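Local coordinates for protein xyloglucan-specific endo-beta-1,4-glucanase BoGH9A (Bacteroides ovatus, PDB 6DHT) that hydrolyses internal beta-1,4-glucosidic linkages in the xyloglucan backbone as a family 9 endo-glucanase, releasing xyloglucan oligosaccharides at the surface of a gut bacterium, at residues Gln447-Met452 with Leu557-Ser562; Leu144-Ala149 with Asn318-Lys323; Lys302-Ala307 with Phe343-Glu348; Asp213-Met218 with Ser279-Ser284. One frame throughout, in Å; residues are numbered along the deposited sequence.

Contact 1. Residues Gln447-Met452 with Leu557-Ser562; sequences QGVSLM and LVALAS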
loop_
_atom_site.group_PDB
_atom_site.type_symbol
_atom_site.label_atom_id
_atom_site.label_comp_id
_atom_site.label_asym_id
_atom_site.label_seq_id
_atom_site.Cartn_x
_atom_site.Cartn_y
_atom_site.Cartn_z
ATOM N N GLN A 447 9.219 -3.232 -2.870
ATOM C CA GLN A 447 10.406 -3.456 -3.705
ATOM C C GLN A 447 10.096 -3.102 -5.161
ATOM O O GLN A 447 10.869 -2.405 -5.828
ATOM C CB GLN A 447 10.834 -4.920 -3.595
ATOM C CG GLN A 447 12.083 -5.313 -4.290
ATOM C CD GLN A 447 12.360 -6.771 -4.029
ATOM O OE1 GLN A 447 11.914 -7.634 -4.775
ATOM N NE2 GLN A 447 13.005 -7.056 -2.915
ATOM N N GLY A 448 8.938 -3.552 -5.642
ATOM C CA GLY A 448 8.444 -3.164 -6.953
ATOM C C GLY A 448 8.335 -1.666 -7.150
ATOM O O GLY A 448 8.751 -1.148 -8.177
ATOM N N VAL A 449 7.752 -0.972 -6.178
ATOM C CA VAL A 449 7.620 0.488 -6.239
ATOM C C VAL A 449 9.015 1.117 -6.364
ATOM O O VAL A 449 9.221 2.045 -7.160
ATOM C CB VAL A 449 6.886 1.032 -4.997
ATOM C CG1 VAL A 449 6.914 2.561 -4.966
ATOM C CG2 VAL A 449 5.448 0.574 -4.962
ATOM N N SER A 450 9.955 0.646 -5.554
ATOM C CA SER A 450 11.340 1.132 -5.573
ATOM C C SER A 450 11.976 0.932 -6.953
ATOM O O SER A 450 12.648 1.835 -7.503
ATOM C CB SER A 450 12.157 0.473 -4.479
ATOM O OG SER A 450 11.577 0.669 -3.217
ATOM N N LEU A 451 11.761 -0.242 -7.550
ATOM C CA LEU A 451 12.280 -0.518 -8.898
ATOM C C LEU A 451 11.646 0.369 -9.941
ATOM O O LEU A 451 12.312 0.808 -10.888
ATOM C CB LEU A 451 12.042 -2.005 -9.230
ATOM C CG LEU A 451 12.928 -2.956 -8.435
ATOM C CD1 LEU A 451 12.427 -4.385 -8.552
ATOM C CD2 LEU A 451 14.391 -2.858 -8.909
ATOM N N MET A 452 10.358 0.640 -9.813
ATOM C CA MET A 452 9.680 1.541 -10.718
ATOM C C MET A 452 10.311 2.951 -10.628
ATOM O O MET A 452 10.568 3.609 -11.644
ATOM C CB MET A 452 8.174 1.515 -10.380
ATOM C CG MET A 452 7.274 2.360 -11.248
ATOM S SD MET A 452 7.304 4.129 -10.876
ATOM C CE MET A 452 6.628 4.111 -9.201
ATOM N N LEU A 557 -0.217 -1.667 -2.875
ATOM C CA LEU A 557 -0.855 -2.190 -4.089
ATOM C C LEU A 557 -1.318 -1.088 -5.022
ATOM O O LEU A 557 -1.095 -1.165 -6.225
ATOM C CB LEU A 557 -2.038 -3.068 -3.690
ATOM C CG LEU A 557 -2.830 -3.707 -4.822
ATOM C CD1 LEU A 557 -1.940 -4.641 -5.658
ATOM C CD2 LEU A 557 -4.046 -4.438 -4.285
ATOM N N VAL A 558 -1.961 -0.053 -4.497
ATOM C CA VAL A 558 -2.345 1.085 -5.345
ATOM C C VAL A 558 -1.112 1.701 -5.996
ATOM O O VAL A 558 -1.110 2.007 -7.196
ATOM C CB VAL A 558 -3.045 2.167 -4.500
ATOM C CG1 VAL A 558 -3.131 3.499 -5.252
ATOM C CG2 VAL A 558 -4.440 1.744 -4.071
ATOM N N ALA A 559 -0.052 1.861 -5.207
ATOM C CA ALA A 559 1.194 2.448 -5.726
ATOM C C ALA A 559 1.756 1.650 -6.896
ATOM O O ALA A 559 2.044 2.235 -7.954
ATOM C CB ALA A 559 2.240 2.578 -4.634
ATOM N N LEU A 560 1.903 0.346 -6.732
ATOM C CA LEU A 560 2.562 -0.450 -7.783
ATOM C C LEU A 560 1.611 -0.703 -8.948
ATOM O O LEU A 560 1.993 -0.550 -10.103
ATOM C CB LEU A 560 3.142 -1.780 -7.260
ATOM C CG LEU A 560 4.061 -2.437 -8.294
ATOM C CD1 LEU A 560 5.227 -1.529 -8.768
ATOM C CD2 LEU A 560 4.579 -3.739 -7.731
ATOM N N ALA A 561 0.376 -1.098 -8.676
ATOM C CA ALA A 561 -0.536 -1.403 -9.778
ATOM C C ALA A 561 -0.805 -0.178 -10.662
ATOM O O ALA A 561 -0.884 -0.297 -11.886
ATOM C CB ALA A 561 -1.823 -1.945 -9.262
ATOM N N SER A 562 -0.992 0.990 -10.036
ATOM C CA SER A 562 -1.306 2.195 -10.795
ATOM C C SER A 562 -0.130 2.593 -11.635
ATOM O O SER A 562 -0.303 2.930 -12.808
ATOM C CB SER A 562 -1.642 3.344 -9.884
ATOM O OG SER A 562 -2.741 3.018 -9.029
#
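Helix 439-458 packs on the C-terminal helix 551-567 around G448, V449, A559 and L560, a fully buried, apolar helix-helix contact within the (alpha/alpha)6 barrel of the glycoside hydrolase family 9 domain. The two segments run at 43° to each other, their axes 9.0 Å apart at closest. V449 and L560 mark the nearest backbones, with CA atoms separated by 5.4 Å. G448 makes such closeness possible: a beta carbon on it would collide with CD2 of L560, so the leucine lies directly on bare helix backbone. L560 leaves its own helix with CG anti to the backbone N (chi1 -168°), and this carries the branched end across to 447-452, where CD2 stands 4.0 Å from CA of G448. Beside it, V449 uses a single branch, CG2, which touches CB of A559 at 3.8 Å and also meets CB of L560. No hydrogen bond crosses between the segments. Around them, M471 of helix 461-474 touches L560, while A111 of helix 105-117 packs on L557 and V558, placing 557-562 between neighbouring barrel helices. CD1 of L560 rests against the peptide following G448, 3.5 Å from its carbonyl carbon and 3.6 Å from its oxygen.

Contact 2. Residues Leu144-Ala149 with Asn318-Lys323; sequences LIHPSA and NLLNQK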
loop_
_atom_site.group_PDB
_atom_site.type_symbol
_atom_site.label_atom_id
_atom_site.label_comp_id
_atom_site.label_asym_id
_atom_site.label_seq_id
_atom_site.Cartn_x
_atom_site.Cartn_y
_atom_site.Cartn_z
ATOM N N LEU A 144 -13.731 10.288 23.680
ATOM C CA LEU A 144 -13.172 10.747 24.951
ATOM C C LEU A 144 -11.681 11.008 24.887
ATOM O O LEU A 144 -10.921 10.218 24.326
ATOM C CB LEU A 144 -13.402 9.684 26.025
ATOM C CG LEU A 144 -14.611 9.848 26.946
ATOM C CD1 LEU A 144 -15.858 10.286 26.199
ATOM C CD2 LEU A 144 -14.852 8.532 27.669
ATOM N N ILE A 145 -11.254 12.114 25.483
ATOM C CA ILE A 145 -9.843 12.301 25.766
ATOM C C ILE A 145 -9.450 11.290 26.835
ATOM O O ILE A 145 -9.862 11.401 27.992
ATOM C CB ILE A 145 -9.537 13.734 26.271
ATOM C CG1 ILE A 145 -9.913 14.785 25.220
ATOM C CG2 ILE A 145 -8.076 13.862 26.674
ATOM C CD1 ILE A 145 -9.060 14.780 23.936
ATOM N N HIS A 146 -8.686 10.283 26.442
ATOM C CA HIS A 146 -8.083 9.335 27.360
ATOM C C HIS A 146 -7.165 10.081 28.331
ATOM O O HIS A 146 -6.664 11.148 27.999
ATOM C CB HIS A 146 -7.283 8.328 26.550
ATOM C CG HIS A 146 -6.844 7.121 27.312
ATOM N ND1 HIS A 146 -5.559 6.970 27.784
ATOM C CD2 HIS A 146 -7.503 5.990 27.652
ATOM C CE1 HIS A 146 -5.444 5.800 28.380
ATOM N NE2 HIS A 146 -6.610 5.179 28.307
ATOM N N PRO A 147 -6.968 9.542 29.548
ATOM C CA PRO A 147 -6.042 10.227 30.454
ATOM C C PRO A 147 -4.647 10.448 29.856
ATOM O O PRO A 147 -4.022 11.461 30.161
ATOM C CB PRO A 147 -5.983 9.280 31.654
ATOM C CG PRO A 147 -7.334 8.664 31.689
ATOM C CD PRO A 147 -7.722 8.479 30.240
ATOM N N SER A 148 -4.183 9.536 29.004
ATOM C CA SER A 148 -2.866 9.683 28.385
ATOM C C SER A 148 -2.801 10.873 27.418
ATOM O O SER A 148 -1.712 11.340 27.071
ATOM C CB SER A 148 -2.496 8.419 27.625
ATOM O OG SER A 148 -3.440 8.177 26.597
ATOM N N ALA A 149 -3.961 11.369 26.998
ATOM C CA ALA A 149 -4.036 12.442 26.017
ATOM C C ALA A 149 -4.420 13.794 26.611
ATOM O O ALA A 149 -4.510 14.779 25.881
ATOM C CB ALA A 149 -5.025 12.061 24.903
ATOM N N ASN A 318 2.730 -0.338 26.363
ATOM C CA ASN A 318 2.981 -0.971 27.656
ATOM C C ASN A 318 3.221 0.063 28.759
ATOM O O ASN A 318 2.645 -0.039 29.846
ATOM C CB ASN A 318 4.151 -1.948 27.553
ATOM C CG ASN A 318 3.725 -3.324 27.044
ATOM O OD1 ASN A 318 2.561 -3.536 26.686
ATOM N ND2 ASN A 318 4.668 -4.266 27.011
ATOM N N LEU A 319 4.046 1.070 28.488
ATOM C CA LEU A 319 4.285 2.113 29.478
ATOM C C LEU A 319 3.048 2.954 29.723
ATOM O O LEU A 319 2.820 3.422 30.833
ATOM C CB LEU A 319 5.418 3.026 29.041
ATOM C CG LEU A 319 6.787 2.381 28.896
ATOM C CD1 LEU A 319 7.789 3.470 28.571
ATOM C CD2 LEU A 319 7.191 1.614 30.159
ATOM N N LEU A 320 2.257 3.162 28.679
ATOM C CA LEU A 320 1.045 3.947 28.792
ATOM C C LEU A 320 0.076 3.218 29.715
ATOM O O LEU A 320 -0.594 3.833 30.546
ATOM C CB LEU A 320 0.429 4.140 27.405
ATOM C CG LEU A 320 -0.829 4.995 27.275
ATOM C CD1 LEU A 320 -0.879 5.610 25.873
ATOM C CD2 LEU A 320 -2.089 4.177 27.533
ATOM N N ASN A 321 0.016 1.900 29.567
ATOM C CA ASN A 321 -0.923 1.091 30.334
ATOM C C ASN A 321 -0.567 1.017 31.820
ATOM O O ASN A 321 -1.426 0.715 32.646
ATOM C CB ASN A 321 -1.020 -0.304 29.725
ATOM C CG ASN A 321 -1.777 -0.310 28.408
ATOM O OD1 ASN A 321 -2.559 0.596 28.137
ATOM N ND2 ASN A 321 -1.576 -1.355 27.611
ATOM N N GLN A 322 0.690 1.295 32.153
ATOM C CA GLN A 322 1.134 1.310 33.548
ATOM C C GLN A 322 0.785 2.600 34.257
ATOM O O GLN A 322 0.858 2.673 35.482
ATOM C CB GLN A 322 2.636 1.101 33.610
ATOM C CG GLN A 322 3.034 -0.292 33.209
ATOM C CD GLN A 322 4.520 -0.524 33.295
ATOM O OE1 GLN A 322 5.303 0.419 33.410
ATOM N NE2 GLN A 322 4.920 -1.788 33.241
ATOM N N LYS A 323 0.407 3.617 33.492
ATOM C CA LYS A 323 0.182 4.943 34.031
ATOM C C LYS A 323 -1.258 5.396 33.893
ATOM O O LYS A 323 -1.687 6.333 34.578
ATOM C CB LYS A 323 1.063 5.959 33.313
ATOM C CG LYS A 323 2.545 5.795 33.572
ATOM C CD LYS A 323 3.371 6.892 32.908
ATOM C CE LYS A 323 2.945 8.276 33.367
ATOM N NZ LYS A 323 3.886 9.338 32.904
#
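L320 is the meeting point of this contact, with one methyl on H146 and the other on S148. The apolar part joins the short helix 317-321 to the turn that follows strand 143-145, at the periphery of the catalytic domain. CD2 of L320 approaches CE1 of H146 obliquely at 3.8 Å, and CD1 lies 3.7 Å from CB of S148. The leucine straddles the two residues because its CG stands anti to the backbone N (chi1 -177°), extending the fork away from its helix. An alanine here is likely to leave a gap beside the imidazole and the serine CB, removing the side-chain link between helix and turn.

The polar part lies within 144-149. ND1 of H146 pairs with OG of S148 at 2.7 Å, and the backbone N of S148 donates to the same ND1 over 3.2 Å, from 34° out of the ring plane. Outside the segments, NE2 of H146 bonds to the carbonyl of P326, OG of S148 to the backbone N of Q262, and Y259 meets the imidazole edge-to-face. Since a backbone carbonyl can only accept, NE2 carries a proton, and the accepting ND1 is consistent with a neutral ring whose rotation is fixed at both nitrogens.

Contact 3. Residues Lys302-Ala307 with Phe343-Glu348; sequences KAYAWA and FWAASE
Y304 reaches from helix 292-309 to helix 339-353 and touches A345 and A346 with the CD2/CE2 edge of its ring and its hydroxyl. Its CG is anti to the backbone N (chi1 -173°), which carries the side chain across the 7.5 Å that separate the CA atoms of Y304 and A345; chi2 of -90° then turns the ring until its CD2 edge meets the alanine. The CB of A345 lies at that edge, close to the ring plane, 3.9 Å from CD2 of Y304. Farther along the ring, OH of Y304 comes to 3.8 Å from CB of A346. That hydroxyl is buried here without a hydrogen-bonding partner in the model. Both helices belong to the (alpha/alpha)6 barrel of the family 9 catalytic domain, and the tyrosine meets helix 339-353 at the beta carbons of two alanines. F342 and L349 of helix 339-353 also touch the Y304 side chain, and Y358 packs against its ring edge-to-face. The larger side chains of 343-348 are tied to one another along their helix and also reach neighbouring helices. NE1 of W344 donates to the anti lone pair of OE2 of E348 at 3.0 Å, with an N-H...O angle of 152°. E348 bends back along its helix to receive it, while its OE1 forms a salt bridge with R280. S347 turns its OG back to the carbonyl oxygen of F343 at 2.8 Å; the backbone N of S347 bonds to the same oxygen from the opposite face of the carbonyl plane. The same OG sits over one face of the F343 ring, toward its rim, and also bonds to NE1 of W386.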
loop_
_atom_site.group_PDB
_atom_site.type_symbol
_atom_site.label_atom_id
_atom_site.label_comp_id
_atom_site.label_asym_id
_atom_site.label_seq_id
_atom_site.Cartn_x
_atom_site.Cartn_y
_atom_site.Cartn_z
ATOM N N LYS A 302 2.464 23.660 12.584
ATOM C CA LYS A 302 2.213 23.535 14.018
ATOM C C LYS A 302 2.567 22.128 14.528
ATOM O O LYS A 302 3.113 21.966 15.612
ATOM C CB LYS A 302 0.750 23.857 14.354
ATOM C CG LYS A 302 0.392 25.342 14.310
ATOM C CD LYS A 302 -0.889 25.647 15.082
ATOM C CE LYS A 302 -0.687 25.518 16.602
ATOM N NZ LYS A 302 -1.940 25.771 17.375
ATOM N N ALA A 303 2.268 21.091 13.749
ATOM C CA ALA A 303 2.616 19.744 14.173
ATOM C C ALA A 303 4.123 19.518 14.193
ATOM O O ALA A 303 4.654 18.876 15.089
ATOM C CB ALA A 303 1.949 18.707 13.256
ATOM N N TYR A 304 4.821 20.035 13.185
ATOM C CA TYR A 304 6.257 19.883 13.151
ATOM C C TYR A 304 6.891 20.606 14.352
ATOM O O TYR A 304 7.794 20.073 14.999
ATOM C CB TYR A 304 6.792 20.426 11.817
ATOM C CG TYR A 304 8.256 20.167 11.605
ATOM C CD1 TYR A 304 9.207 21.086 12.024
ATOM C CD2 TYR A 304 8.694 19.014 10.967
ATOM C CE1 TYR A 304 10.541 20.854 11.844
ATOM C CE2 TYR A 304 10.035 18.773 10.779
ATOM C CZ TYR A 304 10.955 19.703 11.217
ATOM O OH TYR A 304 12.293 19.473 11.037
ATOM N N ALA A 305 6.391 21.802 14.634
ATOM C CA ALA A 305 6.840 22.557 15.802
ATOM C C ALA A 305 6.688 21.728 17.081
ATOM O O ALA A 305 7.617 21.645 17.890
ATOM C CB ALA A 305 6.077 23.849 15.904
ATOM N N TRP A 306 5.530 21.095 17.259
ATOM C CA TRP A 306 5.322 20.253 18.430
ATOM C C TRP A 306 6.361 19.148 18.478
ATOM O O TRP A 306 6.945 18.883 19.518
ATOM C CB TRP A 306 3.906 19.668 18.448
ATOM C CG TRP A 306 3.563 18.906 19.710
ATOM C CD1 TRP A 306 2.850 19.371 20.786
ATOM C CD2 TRP A 306 3.915 17.554 20.023
ATOM N NE1 TRP A 306 2.737 18.390 21.731
ATOM C CE2 TRP A 306 3.384 17.265 21.295
ATOM C CE3 TRP A 306 4.633 16.563 19.354
ATOM C CZ2 TRP A 306 3.550 16.026 21.905
ATOM C CZ3 TRP A 306 4.794 15.347 19.950
ATOM C CH2 TRP A 306 4.254 15.079 21.219
ATOM N N ALA A 307 6.603 18.484 17.345
ATOM C CA ALA A 307 7.573 17.414 17.310
ATOM C C ALA A 307 8.998 17.868 17.667
ATOM O O ALA A 307 9.759 17.114 18.282
ATOM C CB ALA A 307 7.560 16.758 15.926
ATOM N N PHE A 343 12.907 13.453 8.576
ATOM C CA PHE A 343 13.405 13.673 7.213
ATOM C C PHE A 343 12.271 13.884 6.233
ATOM O O PHE A 343 12.281 14.816 5.424
ATOM C CB PHE A 343 14.264 12.508 6.752
ATOM C CG PHE A 343 14.706 12.614 5.328
ATOM C CD1 PHE A 343 15.662 13.543 4.980
ATOM C CD2 PHE A 343 14.193 11.783 4.339
ATOM C CE1 PHE A 343 16.095 13.657 3.687
ATOM C CE2 PHE A 343 14.626 11.897 3.042
ATOM C CZ PHE A 343 15.582 12.834 2.709
ATOM N N TRP A 344 11.277 13.007 6.299
ATOM C CA TRP A 344 10.144 13.110 5.379
ATOM C C TRP A 344 9.369 14.417 5.612
ATOM O O TRP A 344 9.112 15.182 4.669
ATOM C CB TRP A 344 9.244 11.852 5.468
ATOM C CG TRP A 344 8.036 11.943 4.603
ATOM C CD1 TRP A 344 7.941 12.536 3.384
ATOM C CD2 TRP A 344 6.717 11.473 4.921
ATOM N NE1 TRP A 344 6.648 12.475 2.910
ATOM C CE2 TRP A 344 5.882 11.800 3.825
ATOM C CE3 TRP A 344 6.169 10.779 6.004
ATOM C CZ2 TRP A 344 4.523 11.500 3.804
ATOM C CZ3 TRP A 344 4.807 10.470 5.972
ATOM C CH2 TRP A 344 4.008 10.829 4.872
ATOM N N ALA A 345 9.038 14.709 6.866
ATOM C CA ALA A 345 8.335 15.944 7.168
ATOM C C ALA A 345 9.092 17.219 6.783
ATOM O O ALA A 345 8.521 18.108 6.194
ATOM C CB ALA A 345 7.963 16.006 8.656
ATOM N N ALA A 346 10.373 17.282 7.135
ATOM C CA ALA A 346 11.157 18.476 6.819
ATOM C C ALA A 346 11.241 18.623 5.308
ATOM O O ALA A 346 11.146 19.739 4.793
ATOM C CB ALA A 346 12.524 18.372 7.440
ATOM N N SER A 347 11.418 17.505 4.592
ATOM C CA SER A 347 11.479 17.555 3.119
ATOM C C SER A 347 10.183 18.107 2.525
ATOM O O SER A 347 10.205 19.030 1.715
ATOM C CB SER A 347 11.799 16.186 2.528
ATOM O OG SER A 347 13.099 15.775 2.881
ATOM N N GLU A 348 9.037 17.585 2.965
ATOM C CA GLU A 348 7.775 18.079 2.466
ATOM C C GLU A 348 7.589 19.554 2.798
ATOM O O GLU A 348 7.069 20.287 1.989
ATOM C CB GLU A 348 6.609 17.244 3.023
ATOM C CG GLU A 348 6.587 15.786 2.598
ATOM C CD GLU A 348 6.191 15.576 1.125
ATOM O OE1 GLU A 348 5.960 16.558 0.360
ATOM O OE2 GLU A 348 6.114 14.388 0.723
#

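Contact 4. Residues Asp213-Met218 with Ser279-Ser284; sequences DLLDEM and SRLFAS. With CA (calcium ion), chain D; EDO (1,2-ethanediol), chain I.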
loop_
_atom_site.group_PDB
_atom_site.type_symbol
_atom_site.label_atom_id
_atom_site.label_comp_id
_atom_site.label_asym_id
_atom_site.label_seq_id
_atom_site.Cartn_x
_atom_site.Cartn_y
_atom_site.Cartn_z
ATOM N N ASP A 213 -10.267 11.370 -8.326
ATOM C CA ASP A 213 -10.885 10.470 -7.356
ATOM C C ASP A 213 -9.894 9.966 -6.301
ATOM O O ASP A 213 -10.288 9.808 -5.151
ATOM C CB ASP A 213 -11.573 9.286 -8.035
ATOM C CG ASP A 213 -12.907 9.632 -8.669
ATOM O OD1 ASP A 213 -13.305 10.820 -8.647
ATOM O OD2 ASP A 213 -13.543 8.716 -9.220
ATOM N N LEU A 214 -8.635 9.717 -6.671
ATOM C CA LEU A 214 -7.633 9.357 -5.667
ATOM C C LEU A 214 -7.553 10.429 -4.592
ATOM O O LEU A 214 -7.503 10.097 -3.400
ATOM C CB LEU A 214 -6.260 9.085 -6.271
ATOM C CG LEU A 214 -5.171 8.672 -5.275
ATOM C CD1 LEU A 214 -4.204 7.722 -5.988
ATOM C CD2 LEU A 214 -4.434 9.826 -4.681
ATOM N N LEU A 215 -7.554 11.708 -4.982
ATOM C CA LEU A 215 -7.473 12.778 -4.000
ATOM C C LEU A 215 -8.759 12.894 -3.192
ATOM O O LEU A 215 -8.691 13.154 -1.997
ATOM C CB LEU A 215 -7.183 14.108 -4.674
ATOM C CG LEU A 215 -5.804 14.248 -5.310
ATOM C CD1 LEU A 215 -5.602 15.688 -5.832
ATOM C CD2 LEU A 215 -4.663 13.851 -4.372
ATOM N N ASP A 216 -9.920 12.682 -3.810
ATOM C CA ASP A 216 -11.158 12.621 -3.015
ATOM C C ASP A 216 -11.045 11.597 -1.900
ATOM O O ASP A 216 -11.431 11.838 -0.737
ATOM C CB ASP A 216 -12.378 12.280 -3.847
ATOM C CG ASP A 216 -12.738 13.363 -4.855
ATOM O OD1 ASP A 216 -12.857 14.555 -4.476
ATOM O OD2 ASP A 216 -12.915 12.985 -6.022
ATOM N N GLU A 217 -10.545 10.422 -2.253
ATOM C CA GLU A 217 -10.437 9.368 -1.264
ATOM C C GLU A 217 -9.467 9.744 -0.144
ATOM O O GLU A 217 -9.793 9.587 1.038
ATOM C CB GLU A 217 -10.036 8.032 -1.899
ATOM C CG GLU A 217 -10.207 6.840 -0.939
ATOM C CD GLU A 217 -11.658 6.672 -0.497
ATOM O OE1 GLU A 217 -12.543 6.598 -1.383
ATOM O OE2 GLU A 217 -11.920 6.670 0.737
ATOM N N MET A 218 -8.296 10.263 -0.509
ATOM C CA MET A 218 -7.353 10.675 0.495
ATOM C C MET A 218 -7.994 11.692 1.410
ATOM O O MET A 218 -7.792 11.641 2.616
ATOM C CB MET A 218 -6.066 11.256 -0.111
ATOM C CG MET A 218 -5.337 10.380 -1.137
ATOM S SD MET A 218 -4.808 8.763 -0.545
ATOM C CE MET A 218 -6.126 7.734 -1.169
ATOM N N SER A 279 -1.102 19.915 1.000
ATOM C CA SER A 279 -1.281 21.339 0.752
ATOM C C SER A 279 -0.984 21.654 -0.710
ATOM O O SER A 279 -1.736 22.378 -1.360
ATOM C CB SER A 279 -0.369 22.149 1.663
ATOM O OG SER A 279 -0.641 23.525 1.472
ATOM N N ARG A 280 0.101 21.092 -1.242
ATOM C CA ARG A 280 0.464 21.335 -2.635
ATOM C C ARG A 280 -0.525 20.693 -3.592
ATOM O O ARG A 280 -0.930 21.280 -4.597
ATOM C CB ARG A 280 1.863 20.787 -2.942
ATOM C CG ARG A 280 2.958 21.323 -2.072
ATOM C CD ARG A 280 4.350 20.942 -2.600
ATOM N NE ARG A 280 4.554 19.510 -2.812
ATOM C CZ ARG A 280 4.988 18.655 -1.884
ATOM N NH1 ARG A 280 5.258 19.084 -0.664
ATOM N NH2 ARG A 280 5.136 17.365 -2.180
ATOM N N LEU A 281 -0.908 19.451 -3.301
ATOM C CA LEU A 281 -1.716 18.706 -4.252
ATOM C C LEU A 281 -3.143 19.195 -4.353
ATOM O O LEU A 281 -3.792 18.973 -5.365
ATOM C CB LEU A 281 -1.735 17.216 -3.913
ATOM C CG LEU A 281 -0.368 16.532 -3.808
ATOM C CD1 LEU A 281 -0.573 15.030 -3.553
ATOM C CD2 LEU A 281 0.551 16.813 -4.938
ATOM N N PHE A 282 -3.663 19.795 -3.277
ATOM C CA PHE A 282 -5.042 20.252 -3.272
ATOM C C PHE A 282 -5.159 21.760 -3.613
ATOM O O PHE A 282 -6.261 22.290 -3.623
ATOM C CB PHE A 282 -5.696 19.944 -1.922
ATOM C CG PHE A 282 -6.097 18.502 -1.759
ATOM C CD1 PHE A 282 -5.172 17.552 -1.350
ATOM C CD2 PHE A 282 -7.400 18.104 -1.997
ATOM C CE1 PHE A 282 -5.540 16.219 -1.199
ATOM C CE2 PHE A 282 -7.775 16.776 -1.832
ATOM C CZ PHE A 282 -6.840 15.845 -1.427
ATOM N N ALA A 283 -4.040 22.403 -3.912
ATOM C CA ALA A 283 -4.036 23.843 -4.266
ATOM C C ALA A 283 -4.936 24.160 -5.457
ATOM O O ALA A 283 -5.586 25.214 -5.481
ATOM C CB ALA A 283 -2.629 24.294 -4.556
ATOM N N SER A 284 -4.980 23.257 -6.434
ATOM C CA SER A 284 -5.823 23.404 -7.613
ATOM C C SER A 284 -7.290 23.071 -7.408
ATOM O O SER A 284 -8.081 23.250 -8.338
ATOM C CB SER A 284 -5.296 22.519 -8.752
ATOM O OG SER A 284 -4.010 22.946 -9.150
HETATM CA CA CA D . -13.658 13.102 -8.191
HETATM C C1 EDO I . 0.280 18.841 -7.642
HETATM O O1 EDO I . 1.066 19.644 -6.745
HETATM C C2 EDO I . 1.239 18.093 -8.556
HETATM O O2 EDO I . 2.382 17.666 -7.801
HETATM O O HOH W 1 -14.289 13.371 -10.452
#
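L215 meets F282 and L281 on one side of helix 213-226, while D213 and D216 hold a calcium ion at its N-terminal end. CB of L215 sits over the rim of one face of the F282 ring, 3.7 Å from CZ, while O of L215 lies at the ring edge, near its plane, 3.3 Å from CZ. A leucine in place of F282 would probably leave this carbonyl without its aromatic edge and open a gap beside L215. CD1 of the L215 fork stands 3.8 Å from O of L281. CG of L215 is anti to the carbonyl carbon (chi1 -68°), which sends the fork toward 279-284.

Next outward, OD1 of D213 binds calcium at 2.4 Å and OD2 of D216 at 2.3 Å, each carboxylate using one oxygen; a water, N209 OD1 and the carbonyls of E206 and T211 complete six ligands. The spare oxygens are held too, OD2 of D213 by S207 and OD1 of D216 by Y289. Q219 and L222, farther along helix 213-226, also touch F282. The calcium site, probably structural, joins the loop residues E206, N209 and T211 to D213 and D216 in the first turn of a helix of the family 9 (alpha/alpha)6 barrel.

All four contacts lie in the family 9 catalytic domain: contacts 1, 3 and 4 join helices of the barrel or the turn that ends one, whereas contact 2 joins a turn to a short peripheral helix. Contact 2 closes a long loop in which contact 4 is nested, and its segments alternate with those of contact 3; contact 1 comes last, from 447 onward. Contacts 3 and 4, with centres about 20 Å apart, touch directly at the salt bridge of E348 with R280, between helices 339-353 and 265-281. Contacts 1 and 4 also have centres about 20 Å apart, with nearest atoms about 4 Å apart. Contact 2 has its centre about 37 Å from that of contact 1, so the set runs from the interior to the outer edge.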